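Local coordinates for protein lovastatin nonaketide synthase mokA (Monascus pilosus, PDB 6AD3) that builds the polyketide of monacolin K (lovastatin) as an iterative nonaketide synthase, and is represented here by its condensation domain, at residues H389-A392 and T393-V397; E170-W173 and Q174-T178; E248-S252 and G253-A257. The protein carries 1 engineered substitution. One frame throughout, in Å; residues are numbered along the deposited sequence.

Interaction 1 of 3, residues H389-A392 and T393-V397; sequences HLVA and TKDKV
His389 O takes two hydrogen bonds from a single residue one turn further on, Thr393. The hydroxyl OG1 of Thr393 donates to His389 O over 2.7 Å, and Thr393 N donates to the same oxygen over 2.8 Å; the two arrive from opposite faces of the carbonyl plane. The hydroxyl folds back because Thr393 OG1 stands opposite the carbonyl carbon and close to the backbone N (chi1 -64°). This pose also sets Thr393 OG1 over the middle of the His389 imidazole, 3.9 Å above the ring plane, with the already bonded hydroxyl lying over one face of the ring. At its far end the ring is held by a hydrogen bond between His389 NE2 and ND1 of His336.

These residues form one side of helix 386-401 in the condensation domain, the side that packs on helix 327-343: His389 lies on Val337, Thr393 on Ala333 and Val397 on Leu332. The more exposed flank carries charge. Lys394 bends at its second and third torsions, bringing NZ to the syn side of the Asp395 carboxylate, 27° out of its plane, for a salt bridge, NZ to OD1 2.9 Å. Val391 CG1 runs alongside Asp395, 4.1 Å from OD2, while Val391 O accepts the helical bond from Asp395 N. On another flank Lys396 reaches Phe377 in a cation-pi contact, linking the helix to strand 371-377 at an outer position of the six-stranded sheet.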
# COMPACT_ATOMS: atom_id res chain seq x y z
N HIS A 389 13.52 -2.45 22.98
CA HIS A 389 13.18 -2.95 21.65
C HIS A 389 12.72 -1.81 20.77
O HIS A 389 12.95 -1.82 19.56
CB HIS A 389 12.11 -3.98 21.78
CG HIS A 389 11.79 -4.69 20.51
ND1 HIS A 389 12.76 -5.34 19.76
CD2 HIS A 389 10.61 -4.99 19.93
CE1 HIS A 389 12.17 -6.04 18.81
NE2 HIS A 389 10.87 -5.80 18.86
N LEU A 390 12.03 -0.85 21.37
CA LEU A 390 11.59 0.34 20.64
C LEU A 390 12.77 1.12 20.13
O LEU A 390 12.83 1.54 18.95
CB LEU A 390 10.74 1.21 21.56
CG LEU A 390 10.27 2.55 21.00
CD1 LEU A 390 9.47 2.39 19.72
CD2 LEU A 390 9.45 3.29 22.04
N VAL A 391 13.77 1.33 20.98
CA VAL A 391 14.92 2.08 20.56
C VAL A 391 15.66 1.32 19.48
O VAL A 391 16.11 1.90 18.48
CB VAL A 391 15.83 2.39 21.77
CG1 VAL A 391 17.21 2.85 21.32
CG2 VAL A 391 15.17 3.46 22.63
N ALA A 392 15.79 0.01 19.64
CA ALA A 392 16.52 -0.80 18.64
C ALA A 392 15.76 -0.81 17.32
O ALA A 392 16.35 -0.76 16.24
CB ALA A 392 16.74 -2.21 19.13
N THR A 393 14.44 -0.80 17.40
CA THR A 393 13.61 -0.79 16.20
C THR A 393 13.70 0.57 15.51
O THR A 393 13.84 0.64 14.28
CB THR A 393 12.16 -1.15 16.54
OG1 THR A 393 12.12 -2.50 17.03
CG2 THR A 393 11.25 -1.07 15.28
N LYS A 394 13.70 1.64 16.29
CA LYS A 394 14.00 2.95 15.77
C LYS A 394 15.33 2.98 14.97
O LYS A 394 15.39 3.54 13.88
CB LYS A 394 14.02 3.96 16.91
CG LYS A 394 14.20 5.41 16.51
CD LYS A 394 15.59 5.92 16.79
CE LYS A 394 15.96 5.85 18.26
NZ LYS A 394 17.44 5.99 18.43
N ASP A 395 16.40 2.43 15.53
CA ASP A 395 17.70 2.42 14.83
C ASP A 395 17.65 1.58 13.54
O ASP A 395 18.21 1.96 12.51
CB ASP A 395 18.80 1.89 15.76
CG ASP A 395 19.07 2.82 16.93
OD1 ASP A 395 18.78 4.02 16.82
OD2 ASP A 395 19.50 2.32 17.99
N LYS A 396 16.90 0.49 13.58
CA LYS A 396 16.76 -0.43 12.43
C LYS A 396 16.05 0.28 11.28
O LYS A 396 16.44 0.16 10.11
CB LYS A 396 15.97 -1.67 12.87
CG LYS A 396 15.72 -2.70 11.77
CD LYS A 396 15.18 -4.03 12.34
CE LYS A 396 16.32 -4.87 12.91
NZ LYS A 396 16.43 -6.20 12.33
N VAL A 397 15.02 1.04 11.61
CA VAL A 397 14.27 1.79 10.61
C VAL A 397 15.09 2.95 10.04
O VAL A 397 15.19 3.11 8.81
CB VAL A 397 12.98 2.35 11.22
CG1 VAL A 397 12.36 3.38 10.31
CG2 VAL A 397 12.01 1.23 11.55

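Interaction 2 of 3, residues E170-W173 and Q174-T178; sequences EGYW and QLVQT. Engineered in segment 170-173: Trp173 (natural residue Arg).
Val176 CG2 meets two aromatic side chains from the preceding turn, Tyr172 and Trp173, and approaches both obliquely. It lies 3.7 Å from Tyr172 CE2 and 3.8 Å from Trp173 CE3. The valine methyl reaches back because CG2 stands beside its own backbone N while CG1 takes the position opposite that atom (chi1 168°). Trp173, an engineered residue in place of arginine, runs alongside Val176 with both side chains pointing the same way, whereas Tyr172 is slanted across the valine. The two rings also touch one another: Tyr172 CD2 sits 3.7 Å above the Trp173 plane, over its centre, and Trp173 CD1 lies in the plane of the Tyr172 ring at its edge.

Beneath the side chains, Val176 N donates to Tyr172 O over 3.1 Å, with the donor in the carbonyl plane. Further along, a water donates to Trp173 O and accepts from Gln177 NE2, linking the two residues by side chain and backbone.

Tyr172 is directed inward, its OH hydrogen-bonded to Thr460 OG1 and Thr101 O, and Leu175 rests on Val191 and Val203. Tyr172, Leu175 and Val176 thus give the helix its sheet-facing side in a beta-alpha-beta unit, strand 157-161, helix 165-176 and strand 188-195, packed on the mixed five-stranded sheet of the condensation domain.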
# COMPACT_ATOMS: atom_id res chain seq x y z
N GLU A 170 -23.23 0.19 -3.87
CA GLU A 170 -23.32 -0.77 -4.96
C GLU A 170 -22.41 -0.35 -6.12
O GLU A 170 -21.69 -1.17 -6.70
CB GLU A 170 -24.79 -0.92 -5.41
CG GLU A 170 -24.96 -1.83 -6.59
CD GLU A 170 -26.42 -1.94 -7.03
OE1 GLU A 170 -26.69 -1.71 -8.23
OE2 GLU A 170 -27.28 -2.23 -6.18
N GLY A 171 -22.44 0.94 -6.45
CA GLY A 171 -21.57 1.47 -7.49
C GLY A 171 -20.10 1.25 -7.14
O GLY A 171 -19.29 0.95 -7.99
N TYR A 172 -19.76 1.54 -5.89
CA TYR A 172 -18.39 1.33 -5.38
C TYR A 172 -17.91 -0.10 -5.62
O TYR A 172 -16.86 -0.32 -6.18
CB TYR A 172 -18.31 1.71 -3.90
CG TYR A 172 -16.98 1.35 -3.27
CD1 TYR A 172 -15.89 2.24 -3.31
CD2 TYR A 172 -16.78 0.10 -2.71
CE1 TYR A 172 -14.67 1.90 -2.74
CE2 TYR A 172 -15.53 -0.25 -2.16
CZ TYR A 172 -14.48 0.65 -2.21
OH TYR A 172 -13.25 0.33 -1.63
N TRP A 173 -18.70 -1.08 -5.19
CA TRP A 173 -18.31 -2.47 -5.36
C TRP A 173 -18.29 -2.93 -6.82
O TRP A 173 -17.49 -3.80 -7.20
CB TRP A 173 -19.17 -3.39 -4.48
CG TRP A 173 -18.92 -3.19 -3.01
CD1 TRP A 173 -19.70 -2.51 -2.12
CD2 TRP A 173 -17.71 -3.50 -2.31
NE1 TRP A 173 -19.12 -2.53 -0.87
CE2 TRP A 173 -17.86 -3.05 -0.99
CE3 TRP A 173 -16.53 -4.16 -2.67
CZ2 TRP A 173 -16.85 -3.19 -0.03
CZ3 TRP A 173 -15.53 -4.31 -1.73
CH2 TRP A 173 -15.68 -3.80 -0.44
N GLN A 174 -19.05 -2.26 -7.70
CA GLN A 174 -18.89 -2.47 -9.14
C GLN A 174 -17.52 -1.95 -9.66
O GLN A 174 -16.83 -2.63 -10.43
CB GLN A 174 -20.03 -1.79 -9.94
CG GLN A 174 -21.38 -2.48 -9.81
CD GLN A 174 -22.57 -1.57 -10.16
OE1 GLN A 174 -23.72 -1.86 -9.79
NE2 GLN A 174 -22.31 -0.46 -10.85
N LEU A 175 -17.07 -0.82 -9.10
CA LEU A 175 -15.77 -0.25 -9.48
C LEU A 175 -14.61 -1.12 -8.99
O LEU A 175 -13.62 -1.29 -9.70
CB LEU A 175 -15.63 1.18 -8.97
CG LEU A 175 -16.52 2.25 -9.60
CD1 LEU A 175 -16.40 3.56 -8.85
CD2 LEU A 175 -16.19 2.47 -11.08
N VAL A 176 -14.83 -1.85 -7.91
CA VAL A 176 -13.86 -2.80 -7.42
C VAL A 176 -13.62 -3.92 -8.42
O VAL A 176 -12.49 -4.42 -8.54
CB VAL A 176 -14.27 -3.35 -6.01
CG1 VAL A 176 -13.44 -4.55 -5.60
CG2 VAL A 176 -14.13 -2.25 -4.98
N GLN A 177 -14.64 -4.23 -9.21
CA GLN A 177 -14.58 -5.29 -10.23
C GLN A 177 -14.36 -4.74 -11.64
O GLN A 177 -14.51 -5.47 -12.63
CB GLN A 177 -15.87 -6.12 -10.24
CG GLN A 177 -16.18 -6.83 -8.96
CD GLN A 177 -15.06 -7.73 -8.48
OE1 GLN A 177 -14.42 -8.43 -9.27
NE2 GLN A 177 -14.85 -7.76 -7.20
N THR A 178 -13.93 -3.51 -11.75
CA THR A 178 -13.85 -2.90 -13.07
C THR A 178 -12.71 -3.54 -13.91
O THR A 178 -11.75 -4.10 -13.37
CB THR A 178 -13.68 -1.37 -12.97
OG1 THR A 178 -14.12 -0.77 -14.22
CG2 THR A 178 -12.28 -1.05 -12.73
O HOH W 1 -16.93 -6.08 -5.67

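Interaction 3 of 3, residues E248-S252 and G253-A257; sequences EALES and GQMDA
Gly253 N lies above the plane of the Leu250 carbonyl, 62° out of it, and donates to Leu250 O over 3.2 Å without following a lone pair. The carbonyl of Ala249 is met differently: Gln254 N approaches its oxygen almost head-on, at 2.9 Å. A third carbonyl, that of Glu248, accepts Ser252 N and Ser252 OG from opposite faces. Ser252 OG in turn receives a weak hydrogen bond from Gln254 NE2, 3.4 Å away, while Gln254 CG touches the same oxygen.

The two bonds back from Gly253 and Gln254 make a Schellman motif at the C-terminus of helix 239-251. Gly253 has a phi of 93°, where any CB would be jammed against the carbonyl oxygen of Ser252. A type I turn from Gly253 to Asp256 leads into helix 256-266. Met255 folds back over the finished helix, with SD 4.0 Å from Leu250 CB, and a water bridges Leu250 O and Met255 N near Asp256 OD1. Glu248 O thus keeps its helical donor and gains a hydroxyl, while Ala249 O and Leu250 O take capping amides and Leu250 O a water as well, so these three carbonyls all have partners as the helix ends.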
# COMPACT_ATOMS: atom_id res chain seq x y z
N GLU A 248 18.06 4.76 -14.31
CA GLU A 248 19.45 5.15 -14.63
C GLU A 248 20.37 5.03 -13.43
O GLU A 248 21.54 4.69 -13.58
CB GLU A 248 19.48 6.59 -15.18
CG GLU A 248 18.92 6.65 -16.60
CD GLU A 248 18.83 8.07 -17.17
OE1 GLU A 248 19.19 9.04 -16.45
OE2 GLU A 248 18.32 8.21 -18.31
N ALA A 249 19.84 5.31 -12.25
CA ALA A 249 20.61 5.14 -11.00
C ALA A 249 20.98 3.67 -10.80
O ALA A 249 22.12 3.34 -10.44
CB ALA A 249 19.83 5.67 -9.80
N LEU A 250 20.02 2.77 -11.03
CA LEU A 250 20.31 1.34 -10.95
C LEU A 250 21.35 0.94 -12.00
O LEU A 250 22.36 0.31 -11.66
CB LEU A 250 19.04 0.50 -11.13
CG LEU A 250 19.26 -1.00 -11.27
CD1 LEU A 250 19.91 -1.54 -10.01
CD2 LEU A 250 17.93 -1.70 -11.57
N GLU A 251 21.12 1.31 -13.26
CA GLU A 251 22.04 0.91 -14.36
C GLU A 251 23.46 1.45 -14.16
O GLU A 251 24.43 0.83 -14.59
CB GLU A 251 21.51 1.39 -15.71
CG GLU A 251 20.17 0.76 -16.12
CD GLU A 251 19.49 1.51 -17.29
OE1 GLU A 251 19.88 2.66 -17.61
OE2 GLU A 251 18.52 0.96 -17.86
N SER A 252 23.57 2.63 -13.60
CA SER A 252 24.87 3.32 -13.50
C SER A 252 25.64 2.90 -12.25
O SER A 252 26.72 3.42 -11.98
CB SER A 252 24.66 4.83 -13.47
OG SER A 252 24.07 5.22 -12.26
N GLY A 253 25.05 2.04 -11.42
CA GLY A 253 25.74 1.50 -10.28
C GLY A 253 25.51 2.27 -9.01
O GLY A 253 26.03 1.92 -7.96
N GLN A 254 24.63 3.25 -9.06
CA GLN A 254 24.42 4.09 -7.92
C GLN A 254 23.50 3.50 -6.86
O GLN A 254 23.33 4.09 -5.80
CB GLN A 254 23.90 5.44 -8.36
CG GLN A 254 24.92 6.19 -9.16
CD GLN A 254 24.56 7.63 -9.32
OE1 GLN A 254 24.95 8.47 -8.51
NE2 GLN A 254 23.69 7.91 -10.26
N MET A 255 22.83 2.41 -7.19
CA MET A 255 22.09 1.65 -6.18
C MET A 255 22.91 0.52 -5.62
O MET A 255 22.40 -0.27 -4.84
CB MET A 255 20.77 1.08 -6.75
CG MET A 255 19.70 2.14 -6.97
SD MET A 255 18.13 1.32 -7.34
CE MET A 255 17.16 2.79 -7.68
N ASP A 256 24.16 0.37 -6.07
CA ASP A 256 24.91 -0.85 -5.74
C ASP A 256 25.15 -0.98 -4.25
O ASP A 256 25.04 -2.08 -3.72
CB ASP A 256 26.23 -0.92 -6.51
CG ASP A 256 26.05 -1.36 -7.96
OD1 ASP A 256 24.92 -1.72 -8.35
OD2 ASP A 256 27.04 -1.32 -8.71
N ALA A 257 25.42 0.13 -3.57
CA ALA A 257 25.66 0.08 -2.11
C ALA A 257 24.38 -0.27 -1.33
O ALA A 257 24.41 -1.04 -0.34
CB ALA A 257 26.24 1.38 -1.62
O HOH W 2 23.10 0.32 -9.05

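Along the chain the order is interaction 2, interaction 3, interaction 1, all within the condensation domain. Interaction 2, on helix 165-176, belongs to the half built on the five-stranded sheet; interaction 1, on helix 386-401, belongs to the half built on the six-stranded sheet. Their centres are 41 Å apart, on opposite sides of the chain's centre, consistent with the two-lobed architecture of condensation domains. Interaction 3 joins helices 239-251 and 256-266, which lie along the chain between helix 165-176 and helix 386-401; its centre is 28 Å from that of interaction 1 and 41 Å from that of interaction 2. None touches another: two lie within helices that pack on the rest of a lobe, and the third turns the chain at the surface.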